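Local structure of imelysin-like protein (Psychrobacter arcticus, 3PF0) at residues F117-A122 against K205-N210. The protein is of unknown function, an all-helical imelysin-like protein assigned to peptidase family M75 and regarded as a putative metalloendopeptidase. Sequence-based numbering, arbitrary orientation. Where two conformers were deposited one is given.
Sequences FGPATA and KNWQQN
Pro119 and Asn206 bring the two backbones closest, their CA atoms 6.4 Å apart, where the loop 117-122 turns against one side of the helical segment 205-210. In the loop, Gly118 O accepts from both Thr121 N and Thr121 OG1, the hydroxyl lying in the carbonyl plane on a lone pair. The Pro119 ring reaches into the angle between Asn206 and the indole of Trp207. Its CG sits 3.5 Å from Asn206 CG and as near to Trp207 CD1, while its CD lies 3.4 Å from Trp207 NE1. Asn206, with CG anti to the backbone N (chi1 -157°), sets its amide aslant against Pro119, OD1 nearest CG, ND2 nearest CB; OD1 takes a bond from Asn210 ND2 (2.8 Å), which arrives from above the carbonyl plane. An alanine in place of Asn206 would lose the amide beside the proline ring and is likely to leave Asn210 ND2 without this acceptor. Farther round the indole, Phe117 CE2 meets the edge at Trp207 CH2 (3.8 Å), the ring planes 69° apart. The polar link is a water in the indole plane: it accepts from Trp207 NE1 (2.9 Å) and Ala120 N and donates to Phe117 O. The contact joins the loop between helices 92-112 and 125-129 to helix 183-214, with Tyr67, Val63 and Ile64 of helix 48-84 packing on Trp207, and Gln229 and Ser233 of helix 225-250 touching Phe117.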
loop_
_atom_site.group_PDB
_atom_site.type_symbol
_atom_site.label_atom_id
_atom_site.label_comp_id
_atom_site.label_asym_id
_atom_site.label_seq_id
_atom_site.Cartn_x
_atom_site.Cartn_y
_atom_site.Cartn_z
ATOM N N PHE A 117 6.391 -3.174 -8.579
ATOM C CA PHE A 117 6.979 -3.120 -9.911
ATOM C C PHE A 117 5.951 -2.673 -10.934
ATOM O O PHE A 117 4.767 -2.585 -10.621
ATOM C CB PHE A 117 7.541 -4.515 -10.276
ATOM C CG PHE A 117 6.512 -5.624 -10.304
ATOM C CD1 PHE A 117 6.145 -6.286 -9.136
ATOM C CD2 PHE A 117 5.935 -6.032 -11.505
ATOM C CE1 PHE A 117 5.183 -7.303 -9.161
ATOM C CE2 PHE A 117 4.978 -7.052 -11.531
ATOM C CZ PHE A 117 4.617 -7.688 -10.361
ATOM N N GLY A 118 6.413 -2.417 -12.150
ATOM C CA GLY A 118 5.555 -2.057 -13.268
ATOM C C GLY A 118 5.038 -0.633 -13.330
ATOM O O GLY A 118 5.742 0.304 -12.958
ATOM N N PRO A 119 3.811 -0.457 -13.875
ATOM C CA PRO A 119 3.248 0.893 -14.082
ATOM C C PRO A 119 3.296 1.847 -12.884
ATOM O O PRO A 119 3.502 3.043 -13.099
ATOM C CB PRO A 119 1.790 0.611 -14.449
ATOM C CG PRO A 119 1.802 -0.733 -15.023
ATOM C CD PRO A 119 2.901 -1.499 -14.392
ATOM N N ALA A 120 3.099 1.346 -11.643
ATOM C CA ALA A 120 3.118 2.208 -10.456
ATOM C C ALA A 120 4.508 2.853 -10.229
ATOM O O ALA A 120 4.585 3.928 -9.635
ATOM C CB ALA A 120 2.688 1.424 -9.224
ATOM N N THR A 121 5.584 2.236 -10.764
ATOM C CA THR A 121 6.951 2.743 -10.625
ATOM C C THR A 121 7.370 3.604 -11.829
ATOM O O THR A 121 8.414 4.252 -11.761
ATOM C CB THR A 121 7.957 1.590 -10.425
ATOM O OG1 THR A 121 8.043 0.826 -11.626
ATOM C CG2 THR A 121 7.613 0.690 -9.253
ATOM N N ALA A 122 6.588 3.601 -12.927
ATOM C CA ALA A 122 6.910 4.380 -14.129
ATOM C C ALA A 122 6.902 5.883 -13.808
ATOM O O ALA A 122 5.977 6.370 -13.148
ATOM C CB ALA A 122 5.935 4.062 -15.259
ATOM N N LYS A 205 -5.291 1.258 -16.153
ATOM C CA LYS A 205 -5.414 1.084 -17.613
ATOM C C LYS A 205 -4.200 0.358 -18.203
ATOM O O LYS A 205 -4.361 -0.455 -19.111
ATOM C CB LYS A 205 -5.602 2.431 -18.330
ATOM C CG LYS A 205 -7.029 2.971 -18.276
ATOM C CD LYS A 205 -7.246 4.074 -19.309
ATOM N N ASN A 206 -2.997 0.642 -17.662
ATOM C CA ASN A 206 -1.718 0.056 -18.067
ATOM C C ASN A 206 -1.671 -1.448 -17.751
ATOM O O ASN A 206 -1.248 -2.231 -18.600
ATOM C CB ASN A 206 -0.568 0.794 -17.361
ATOM C CG ASN A 206 0.781 0.699 -18.037
ATOM O OD1 ASN A 206 1.178 -0.337 -18.563
ATOM N ND2 ASN A 206 1.576 1.753 -17.915
ATOM N N TRP A 207 -2.092 -1.840 -16.533
ATOM C CA TRP A 207 -2.160 -3.236 -16.105
ATOM C C TRP A 207 -3.190 -4.011 -16.942
ATOM O O TRP A 207 -2.905 -5.146 -17.319
ATOM C CB TRP A 207 -2.492 -3.332 -14.609
ATOM C CG TRP A 207 -1.264 -3.498 -13.764
ATOM C CD1 TRP A 207 -0.588 -2.516 -13.101
ATOM C CD2 TRP A 207 -0.476 -4.690 -13.630
ATOM N NE1 TRP A 207 0.554 -3.029 -12.532
ATOM C CE2 TRP A 207 0.637 -4.367 -12.825
ATOM C CE3 TRP A 207 -0.615 -6.011 -14.097
ATOM C CZ2 TRP A 207 1.587 -5.324 -12.440
ATOM C CZ3 TRP A 207 0.339 -6.952 -13.738
ATOM C CH2 TRP A 207 1.421 -6.609 -12.912
ATOM N N GLN A 208 -4.367 -3.392 -17.243
ATOM C CA GLN A 208 -5.428 -4.011 -18.050
ATOM C C GLN A 208 -4.932 -4.294 -19.463
ATOM O O GLN A 208 -5.283 -5.320 -20.046
ATOM C CB GLN A 208 -6.685 -3.125 -18.099
ATOM C CG GLN A 208 -7.537 -3.223 -16.833
ATOM C CD GLN A 208 -8.642 -2.196 -16.730
ATOM O OE1 GLN A 208 -8.573 -1.087 -17.280
ATOM N NE2 GLN A 208 -9.665 -2.524 -15.959
ATOM N N GLN A 209 -4.091 -3.399 -19.995
ATOM C CA GLN A 209 -3.519 -3.505 -21.328
ATOM C C GLN A 209 -2.319 -4.450 -21.394
ATOM O O GLN A 209 -2.258 -5.267 -22.313
ATOM C CB GLN A 209 -3.085 -2.100 -21.800
ATOM C CG GLN A 209 -2.502 -2.039 -23.209
ATOM C CD GLN A 209 -3.527 -2.300 -24.283
ATOM O OE1 GLN A 209 -4.563 -1.636 -24.368
ATOM N NE2 GLN A 209 -3.233 -3.246 -25.157
ATOM N N ASN A 210 -1.360 -4.324 -20.444
ATOM C CA ASN A 210 -0.080 -5.034 -20.524
ATOM C C ASN A 210 0.187 -6.134 -19.462
ATOM O O ASN A 210 1.346 -6.529 -19.323
ATOM C CB ASN A 210 1.062 -3.991 -20.443
ATOM C CG ASN A 210 0.978 -2.872 -21.466
ATOM O OD1 ASN A 210 1.000 -3.096 -22.679
ATOM N ND2 ASN A 210 0.907 -1.635 -20.996
HETATM O O HOH W 1 2.295 -1.487 -10.874
#